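Local coordinates for DUF3298 domain-containing protein (Pseudomonas aeruginosa, PDB 4E72) that is of unknown function but belongs to the DUF3298 family and is probably exported from the cytoplasm as a lipoprotein, at residues D7-T11 and F38-L44; G82-Q88 and S104-G110. One frame throughout, in Å; residues are numbered along the deposited sequence.

Contact 1: D7-T11 and F38-L44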
ATOM      1  N   ASP A   7       0.253  18.997 -13.930  1.00 56.65           N
ATOM      2  CA  ASP A   7       1.534  19.246 -13.280  1.00 55.11           C
ATOM      3  C   ASP A   7       1.605  18.377 -12.037  1.00 54.39           C
ATOM      4  O   ASP A   7       0.576  18.226 -11.378  1.00 51.95           O
ATOM      5  CB  ASP A   7       1.695  20.725 -12.907  1.00 58.13           C
ATOM      6  CG  ASP A   7       1.680  21.667 -14.085  1.00 70.54           C
ATOM      7  OD1 ASP A   7       2.574  21.545 -14.956  1.00 71.70           O
ATOM      8  OD2 ASP A   7       0.806  22.558 -14.115  1.00 77.74           O
ATOM      9  N   PRO A   8       2.783  17.813 -11.671  1.00 50.31           N
ATOM     10  CA  PRO A   8       2.849  17.014 -10.442  1.00 48.05           C
ATOM     11  C   PRO A   8       2.784  17.885  -9.191  1.00 51.44           C
ATOM     12  O   PRO A   8       3.259  19.024  -9.206  1.00 52.40           O
ATOM     13  CB  PRO A   8       4.205  16.310 -10.554  1.00 49.47           C
ATOM     14  CG  PRO A   8       5.033  17.223 -11.370  1.00 55.47           C
ATOM     15  CD  PRO A   8       4.103  17.888 -12.338  1.00 52.54           C
ATOM     16  N   LEU A   9       2.194  17.350  -8.110  1.00 45.90           N
ATOM     17  CA  LEU A   9       2.132  18.069  -6.841  1.00 45.54           C
ATOM     18  C   LEU A   9       3.497  18.060  -6.168  1.00 50.66           C
ATOM     19  O   LEU A   9       4.025  16.968  -5.931  1.00 48.29           O
ATOM     20  CB  LEU A   9       1.112  17.458  -5.870  1.00 43.90           C
ATOM     21  CG  LEU A   9      -0.369  17.679  -6.064  1.00 49.28           C
ATOM     22  CD1 LEU A   9      -1.141  16.851  -5.061  1.00 48.96           C
ATOM     23  CD2 LEU A   9      -0.756  19.145  -5.920  1.00 51.10           C
ATOM     24  N   PRO A  10       4.087  19.230  -5.829  1.00 51.04           N
ATOM     25  CA  PRO A  10       5.340  19.209  -5.057  1.00 51.41           C
ATOM     26  C   PRO A  10       5.053  18.684  -3.645  1.00 55.93           C
ATOM     27  O   PRO A  10       3.934  18.834  -3.141  1.00 55.95           O
ATOM     28  CB  PRO A  10       5.792  20.674  -5.040  1.00 54.83           C
ATOM     29  CG  PRO A  10       4.814  21.428  -5.891  1.00 60.29           C
ATOM     30  CD  PRO A  10       3.583  20.607  -5.992  1.00 54.65           C
ATOM     31  N   THR A  11       6.029  18.035  -3.021  1.00 52.13           N
ATOM     32  CA  THR A  11       5.810  17.463  -1.692  1.00 51.18           C
ATOM     33  C   THR A  11       7.010  17.658  -0.731  1.00 54.68           C
ATOM     34  O   THR A  11       8.163  17.741  -1.168  1.00 54.16           O
ATOM     35  CB  THR A  11       5.435  15.979  -1.818  1.00 58.19           C
ATOM     36  OG1 THR A  11       5.314  15.446  -0.506  1.00 62.31           O
ATOM     37  CG2 THR A  11       6.448  15.163  -2.633  1.00 55.80           C
ATOM     38  N   PHE A  38       1.726  17.832   1.505  1.00 48.12           N
ATOM     39  CA  PHE A  38       1.462  18.407   0.191  1.00 47.95           C
ATOM     40  C   PHE A  38       1.055  19.884   0.376  1.00 54.48           C
ATOM     41  O   PHE A  38      -0.069  20.162   0.812  1.00 54.65           O
ATOM     42  CB  PHE A  38       0.391  17.592  -0.568  1.00 48.11           C
ATOM     43  CG  PHE A  38       0.772  16.167  -0.929  1.00 47.67           C
ATOM     44  CD1 PHE A  38       0.519  15.114  -0.052  1.00 48.12           C
ATOM     45  CD2 PHE A  38       1.330  15.871  -2.169  1.00 49.56           C
ATOM     46  CE1 PHE A  38       0.834  13.797  -0.401  1.00 47.22           C
ATOM     47  CE2 PHE A  38       1.655  14.548  -2.514  1.00 50.40           C
ATOM     48  CZ  PHE A  38       1.399  13.525  -1.629  1.00 46.48           C
ATOM     49  N   PRO A  39       1.978  20.844   0.109  1.00 52.69           N
ATOM     50  CA  PRO A  39       1.641  22.268   0.319  1.00 54.31           C
ATOM     51  C   PRO A  39       0.439  22.766  -0.511  1.00 59.88           C
ATOM     52  O   PRO A  39      -0.350  23.563   0.003  1.00 60.98           O
ATOM     53  CB  PRO A  39       2.926  22.999  -0.090  1.00 56.83           C
ATOM     54  CG  PRO A  39       4.010  21.984   0.034  1.00 59.60           C
ATOM     55  CD  PRO A  39       3.375  20.688  -0.354  1.00 53.85           C
ATOM     56  N   ASP A  40       0.288  22.281  -1.768  1.00 55.78           N
ATOM     57  CA  ASP A  40      -0.784  22.674  -2.690  1.00 56.54           C
ATOM     58  C   ASP A  40      -2.100  21.922  -2.441  1.00 60.13           C
ATOM     59  O   ASP A  40      -3.158  22.474  -2.747  1.00 61.77           O
ATOM     60  CB  ASP A  40      -0.343  22.474  -4.143  1.00 58.87           C
ATOM     61  CG  ASP A  40       0.827  23.352  -4.547  1.00 77.17           C
ATOM     62  OD1 ASP A  40       1.979  22.998  -4.211  1.00 77.70           O
ATOM     63  OD2 ASP A  40       0.592  24.389  -5.208  1.00 87.29           O
ATOM     64  N   GLU A  41      -2.046  20.688  -1.885  1.00 53.22           N
ATOM     65  CA  GLU A  41      -3.226  19.869  -1.570  1.00 51.39           C
ATOM     66  C   GLU A  41      -3.207  19.493  -0.056  1.00 53.77           C
ATOM     67  O   GLU A  41      -2.948  18.341   0.277  1.00 51.55           O
ATOM     68  CB  GLU A  41      -3.260  18.618  -2.475  1.00 51.23           C
ATOM     69  CG  GLU A  41      -4.622  17.959  -2.614  1.00 58.34           C
ATOM     70  CD  GLU A  41      -5.639  18.639  -3.514  1.00 74.98           C
ATOM     71  OE1 GLU A  41      -5.245  19.481  -4.356  1.00 71.13           O
ATOM     72  OE2 GLU A  41      -6.835  18.287  -3.408  1.00 62.48           O
ATOM     73  N   PRO A  42      -3.487  20.445   0.875  1.00 52.43           N
ATOM     74  CA  PRO A  42      -3.407  20.125   2.318  1.00 51.71           C
ATOM     75  C   PRO A  42      -4.409  19.075   2.819  1.00 55.54           C
ATOM     76  O   PRO A  42      -4.199  18.550   3.913  1.00 54.21           O
ATOM     77  CB  PRO A  42      -3.659  21.469   2.998  1.00 54.96           C
ATOM     78  CG  PRO A  42      -4.411  22.279   1.977  1.00 60.44           C
ATOM     79  CD  PRO A  42      -3.835  21.870   0.664  1.00 55.50           C
ATOM     80  N   GLN A  43      -5.463  18.741   2.027  1.00 51.98           N
ATOM     81  CA  GLN A  43      -6.449  17.699   2.391  1.00 50.75           C
ATOM     82  C   GLN A  43      -5.799  16.321   2.440  1.00 53.24           C
ATOM     83  O   GLN A  43      -6.281  15.453   3.152  1.00 52.73           O
ATOM     84  CB  GLN A  43      -7.629  17.646   1.401  1.00 52.32           C
ATOM     85  CG  GLN A  43      -8.324  18.971   1.153  1.00 73.91           C
ATOM     86  CD  GLN A  43      -8.203  19.329  -0.295  1.00 94.28           C
ATOM     87  OE1 GLN A  43      -9.088  19.029  -1.098  1.00 93.25           O
ATOM     88  NE2 GLN A  43      -7.074  19.922  -0.668  1.00 82.37           N
ATOM     89  N   LEU A  44      -4.727  16.116   1.655  1.00 49.37           N
ATOM     90  CA  LEU A  44      -4.009  14.843   1.581  1.00 47.31           C
ATOM     91  C   LEU A  44      -3.199  14.542   2.842  1.00 50.64           C
ATOM     92  O   LEU A  44      -3.029  13.365   3.171  1.00 49.98           O
ATOM     93  CB  LEU A  44      -3.072  14.821   0.364  1.00 46.80           C
ATOM     94  CG  LEU A  44      -3.497  13.967  -0.835  1.00 49.77           C
ATOM     95  CD1 LEU A  44      -2.514  14.133  -1.984  1.00 50.08           C
ATOM     96  CD2 LEU A  44      -3.598  12.491  -0.467  1.00 45.62           C
TER
HETATM   97  O   HOH W   1       1.840  20.309  -3.107  1.00 57.96           O

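Contact 2: G82-Q88 and S104-G110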
ATOM      1  N   GLY A  82      14.198  -4.615  22.116  1.00 32.72           N
ATOM      2  CA  GLY A  82      14.406  -5.049  20.742  1.00 31.24           C
ATOM      3  C   GLY A  82      13.286  -4.733  19.773  1.00 34.68           C
ATOM      4  O   GLY A  82      13.414  -5.010  18.576  1.00 34.48           O
ATOM      5  N   TRP A  83      12.162  -4.195  20.280  1.00 30.48           N
ATOM      6  CA  TRP A  83      10.995  -3.879  19.445  1.00 28.72           C
ATOM      7  C   TRP A  83      11.262  -2.682  18.557  1.00 32.16           C
ATOM      8  O   TRP A  83      12.003  -1.772  18.922  1.00 31.95           O
ATOM      9  CB  TRP A  83       9.756  -3.622  20.308  1.00 27.17           C
ATOM     10  CG  TRP A  83       9.160  -4.834  20.971  1.00 28.98           C
ATOM     11  CD1 TRP A  83       9.783  -6.015  21.261  1.00 32.31           C
ATOM     12  CD2 TRP A  83       7.840  -4.933  21.512  1.00 29.82           C
ATOM     13  NE1 TRP A  83       8.911  -6.862  21.909  1.00 32.74           N
ATOM     14  CE2 TRP A  83       7.715  -6.217  22.090  1.00 34.36           C
ATOM     15  CE3 TRP A  83       6.716  -4.072  21.515  1.00 32.01           C
ATOM     16  CZ2 TRP A  83       6.526  -6.660  22.680  1.00 34.76           C
ATOM     17  CZ3 TRP A  83       5.533  -4.518  22.091  1.00 33.96           C
ATOM     18  CH2 TRP A  83       5.451  -5.788  22.683  1.00 35.31           C
ATOM     19  N   SER A  84      10.630  -2.673  17.404  1.00 30.70           N
ATOM     20  CA  SER A  84      10.731  -1.580  16.439  1.00 30.88           C
ATOM     21  C   SER A  84       9.475  -1.491  15.609  1.00 31.68           C
ATOM     22  O   SER A  84       8.773  -2.493  15.392  1.00 29.28           O
ATOM     23  CB  SER A  84      11.949  -1.736  15.529  1.00 35.96           C
ATOM     24  OG  SER A  84      11.897  -2.957  14.812  1.00 48.21           O
ATOM     25  N   SER A  85       9.209  -0.274  15.140  1.00 26.81           N
ATOM     26  CA  SER A  85       8.067   0.032  14.308  1.00 26.03           C
ATOM     27  C   SER A  85       8.506   1.033  13.230  1.00 32.59           C
ATOM     28  O   SER A  85       9.126   2.058  13.548  1.00 32.88           O
ATOM     29  CB  SER A  85       6.913   0.563  15.166  1.00 25.82           C
ATOM     30  OG  SER A  85       5.849   1.051  14.368  1.00 29.31           O
ATOM     31  N   TYR A  86       8.225   0.689  11.948  1.00 28.43           N
ATOM     32  CA  TYR A  86       8.544   1.473  10.751  1.00 27.79           C
ATOM     33  C   TYR A  86       7.277   1.760  10.005  1.00 29.22           C
ATOM     34  O   TYR A  86       6.505   0.840   9.753  1.00 27.47           O
ATOM     35  CB  TYR A  86       9.520   0.725   9.799  1.00 29.43           C
ATOM     36  CG  TYR A  86      10.909   0.476  10.338  1.00 32.56           C
ATOM     37  CD1 TYR A  86      11.163  -0.587  11.200  1.00 34.98           C
ATOM     38  CD2 TYR A  86      11.989   1.244   9.918  1.00 34.80           C
ATOM     39  CE1 TYR A  86      12.447  -0.828  11.699  1.00 37.74           C
ATOM     40  CE2 TYR A  86      13.280   1.010  10.403  1.00 36.65           C
ATOM     41  CZ  TYR A  86      13.504  -0.033  11.290  1.00 43.92           C
ATOM     42  OH  TYR A  86      14.771  -0.277  11.764  1.00 46.35           O
ATOM     43  N   LEU A  87       7.069   3.019   9.633  1.00 26.59           N
ATOM     44  CA  LEU A  87       5.926   3.472   8.840  1.00 27.53           C
ATOM     45  C   LEU A  87       6.425   4.375   7.736  1.00 32.62           C
ATOM     46  O   LEU A  87       7.246   5.285   7.982  1.00 33.28           O
ATOM     47  CB  LEU A  87       4.881   4.222   9.689  1.00 28.22           C
ATOM     48  CG  LEU A  87       4.054   3.417  10.695  1.00 32.74           C
ATOM     49  CD1 LEU A  87       3.310   4.376  11.604  1.00 33.63           C
ATOM     50  CD2 LEU A  87       3.063   2.489  10.005  1.00 29.55           C
ATOM     51  N   GLN A  88       5.959   4.123   6.518  1.00 27.51           N
ATOM     52  CA  GLN A  88       6.425   4.916   5.391  1.00 27.19           C
ATOM     53  C   GLN A  88       5.329   5.151   4.352  1.00 30.62           C
ATOM     54  O   GLN A  88       4.584   4.233   3.969  1.00 27.64           O
ATOM     55  CB  GLN A  88       7.656   4.254   4.735  1.00 28.48           C
ATOM     56  CG  GLN A  88       8.222   5.071   3.584  1.00 42.65           C
ATOM     57  CD  GLN A  88       9.102   4.239   2.715  1.00 63.20           C
ATOM     58  OE1 GLN A  88      10.285   4.070   2.987  1.00 55.82           O
ATOM     59  NE2 GLN A  88       8.538   3.710   1.641  1.00 63.65           N
ATOM     60  N   SER A 104       4.030   1.586   3.453  1.00 26.55           N
ATOM     61  CA  SER A 104       4.843   0.486   3.995  1.00 26.64           C
ATOM     62  C   SER A 104       4.885   0.565   5.485  1.00 30.39           C
ATOM     63  O   SER A 104       5.017   1.653   6.054  1.00 30.01           O
ATOM     64  CB  SER A 104       6.288   0.541   3.490  1.00 29.90           C
ATOM     65  OG  SER A 104       6.369   0.612   2.082  1.00 54.95           O
ATOM     66  N   SER A 105       4.862  -0.591   6.110  1.00 27.45           N
ATOM     67  CA  SER A 105       4.999  -0.730   7.546  1.00 28.32           C
ATOM     68  C   SER A 105       5.830  -1.965   7.841  1.00 32.63           C
ATOM     69  O   SER A 105       5.839  -2.922   7.053  1.00 30.49           O
ATOM     70  CB  SER A 105       3.634  -0.806   8.228  1.00 31.55           C
ATOM     71  OG  SER A 105       2.913  -1.954   7.821  1.00 36.13           O
ATOM     72  N   TYR A 106       6.522  -1.931   8.976  1.00 30.00           N
ATOM     73  CA  TYR A 106       7.290  -3.038   9.501  1.00 29.89           C
ATOM     74  C   TYR A 106       7.218  -2.999  11.033  1.00 31.63           C
ATOM     75  O   TYR A 106       7.696  -2.057  11.658  1.00 29.41           O
ATOM     76  CB  TYR A 106       8.737  -3.045   8.981  1.00 32.71           C
ATOM     77  CG  TYR A 106       9.518  -4.220   9.524  1.00 37.98           C
ATOM     78  CD1 TYR A 106       9.398  -5.484   8.958  1.00 40.80           C
ATOM     79  CD2 TYR A 106      10.322  -4.085  10.654  1.00 39.96           C
ATOM     80  CE1 TYR A 106      10.084  -6.580   9.484  1.00 42.84           C
ATOM     81  CE2 TYR A 106      10.988  -5.178  11.203  1.00 41.52           C
ATOM     82  CZ  TYR A 106      10.874  -6.420  10.608  1.00 50.03           C
ATOM     83  OH  TYR A 106      11.568  -7.477  11.139  1.00 58.12           O
ATOM     84  N   LEU A 107       6.608  -4.030  11.626  1.00 30.23           N
ATOM     85  CA  LEU A 107       6.465  -4.131  13.072  1.00 31.96           C
ATOM     86  C   LEU A 107       7.201  -5.380  13.638  1.00 32.54           C
ATOM     87  O   LEU A 107       6.966  -6.497  13.192  1.00 30.90           O
ATOM     88  CB  LEU A 107       4.960  -4.147  13.463  1.00 32.48           C
ATOM     89  CG  LEU A 107       4.640  -4.274  14.974  1.00 39.22           C
ATOM     90  CD1 LEU A 107       5.124  -3.052  15.757  1.00 40.58           C
ATOM     91  CD2 LEU A 107       3.138  -4.450  15.208  1.00 39.74           C
ATOM     92  N   PHE A 108       8.090  -5.175  14.602  1.00 28.48           N
ATOM     93  CA  PHE A 108       8.784  -6.286  15.253  1.00 29.33           C
ATOM     94  C   PHE A 108       8.526  -6.226  16.769  1.00 34.89           C
ATOM     95  O   PHE A 108       8.869  -5.235  17.404  1.00 32.49           O
ATOM     96  CB  PHE A 108      10.286  -6.317  14.915  1.00 31.94           C
ATOM     97  CG  PHE A 108      10.976  -7.471  15.608  1.00 34.84           C
ATOM     98  CD1 PHE A 108      10.829  -8.778  15.137  1.00 38.30           C
ATOM     99  CD2 PHE A 108      11.685  -7.270  16.789  1.00 37.37           C
ATOM    100  CE1 PHE A 108      11.416  -9.856  15.816  1.00 39.53           C
ATOM    101  CE2 PHE A 108      12.269  -8.350  17.467  1.00 40.99           C
ATOM    102  CZ  PHE A 108      12.144  -9.631  16.965  1.00 39.26           C
ATOM    103  N   THR A 109       7.871  -7.270  17.332  1.00 34.74           N
ATOM    104  CA  THR A 109       7.522  -7.301  18.755  1.00 35.29           C
ATOM    105  C   THR A 109       8.077  -8.569  19.437  1.00 43.05           C
ATOM    106  O   THR A 109       7.365  -9.244  20.188  1.00 44.03           O
ATOM    107  CB  THR A 109       5.990  -7.122  18.994  1.00 41.57           C
ATOM    108  OG1 THR A 109       5.257  -8.198  18.405  1.00 45.11           O
ATOM    109  CG2 THR A 109       5.443  -5.766  18.505  1.00 35.07           C
ATOM    110  N   GLY A 110       9.367  -8.831  19.234  1.00 40.86           N
ATOM    111  CA  GLY A 110      10.056  -9.950  19.867  1.00 41.89           C
ATOM    112  C   GLY A 110       9.680 -11.349  19.413  1.00 48.04           C
ATOM    113  O   GLY A 110      10.026 -12.320  20.089  1.00 49.88           O
TER
HETATM  114  O   HOH W   2       5.947   3.072   1.144  1.00 35.78           O

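Contact 1: D7-T11 and F38-L44
Leu9 packs against Phe38, Asp40 and Glu41 in a loop-to-loop contact at one end of the mixed sheet, where the chain leading into strand 12-19 meets the connection from strand 30-37 to helix 44-54. The two methyls of Leu9 divide the work. CD1 touches two neighbours, 3.9 Å from Phe38 CD2, approaching the ring obliquely, and 3.8 Å from Glu41 CB, while CD2 lies 3.8 Å from Asp40 CB. The Leu9 and Phe38 side chains cross at about a right angle. Thr11 OG1 stands over the rim of one face of the Phe38 ring, while Leu44 CD1, from the same loop as Phe38, sits over the centre of the other, 3.6 Å above the plane. Thr11 OG1 is turned anti to its own N (chi1 176°) and hydrogen-bonds Lys37 O at the end of strand 30-37, joining the first loop to that strand just ahead of Phe38. Farther out, Pro10 CD rests 3.4 Å from Asp40 OD1. A water bridges the backbones here, donating to Pro10 O at 2.6 Å and accepting from Asp40 N at 2.8 Å. The Glu41 carboxylate is engaged elsewhere, its OE2 hydrogen-bonded to Tyr123 OH and His128 ND1. The direct contact is therefore mainly apolar, centred on Leu9 and Phe38, whereas its polar backbone link at the exposed margin depends on a bound water.

Contact 2: G82-Q88 and S104-G110
Tyr86 and Tyr106 form a cross-strand pair at the middle of this antiparallel ladder, their side chains side by side and pointing the same way. They start from different first torsions: CG of Tyr86 is anti to the carbonyl carbon (chi1 -65°), that of Tyr106 anti to the backbone N (chi1 -179°). Tyr86 CD1 thereby meets the edge of the Tyr106 ring, 3.6 Å from Tyr106 CD2, with the planes at 63°. On the same face, Ser84 OG reaches to 3.7 Å from Phe108 CB. From the loop before the strand, Gly82 O approaches the edge of the Phe108 ring, 3.4 Å from CD2. At the other end, a water accepts from Gln88 NE2 and hydrogen-bonds Ser104 OG, both at 2.7 Å, joining side chains that do not bond directly. The opposite face carries Leu87, whose CD2 touches Ser105 CB, and Ser85, whose OG is bonded to Tyr71 OH. Beyond the strands, Trp83 lays its indole over the backbone of Thr109: Thr109 CA stands 3.4 Å from the centroid of the five-membered ring, a CH-pi contact almost along the normal, while Thr109 CG2 lies over the face of the six-membered ring. Paired backbone hydrogen bonds join Ser84 to Phe108, Tyr86 to Tyr106 and Gln88 to Ser104, alternating with the non-hydrogen-bonded pairs Ser85-Leu107 and Leu87-Ser105, as in an antiparallel beta hairpin, here of strands 84-95 and 98-108.

Overall arrangement
Both contacts are tied to the mixed sheet, contact 1 at the loops at its end, contact 2 within it. Contact 1 joins the loops bordering strands 12-19 and 30-37, whereas contact 2 pairs two interior strands. Their centres are 28 Å apart and their nearest atoms about 11 Å, without touching. The hairpin nevertheless runs between them: in its far portion Val91 touches Phe38, Val99 touches Leu9, and Ile101 touches both Phe38 and Leu44. Each contact is partly buried. Contact 1 combines a buried apolar centre with an exposed, water-bridged margin; contact 2 relies on direct backbone bonding, with one face packed on helix 68-78 and the other rich in aromatic and polar side chains.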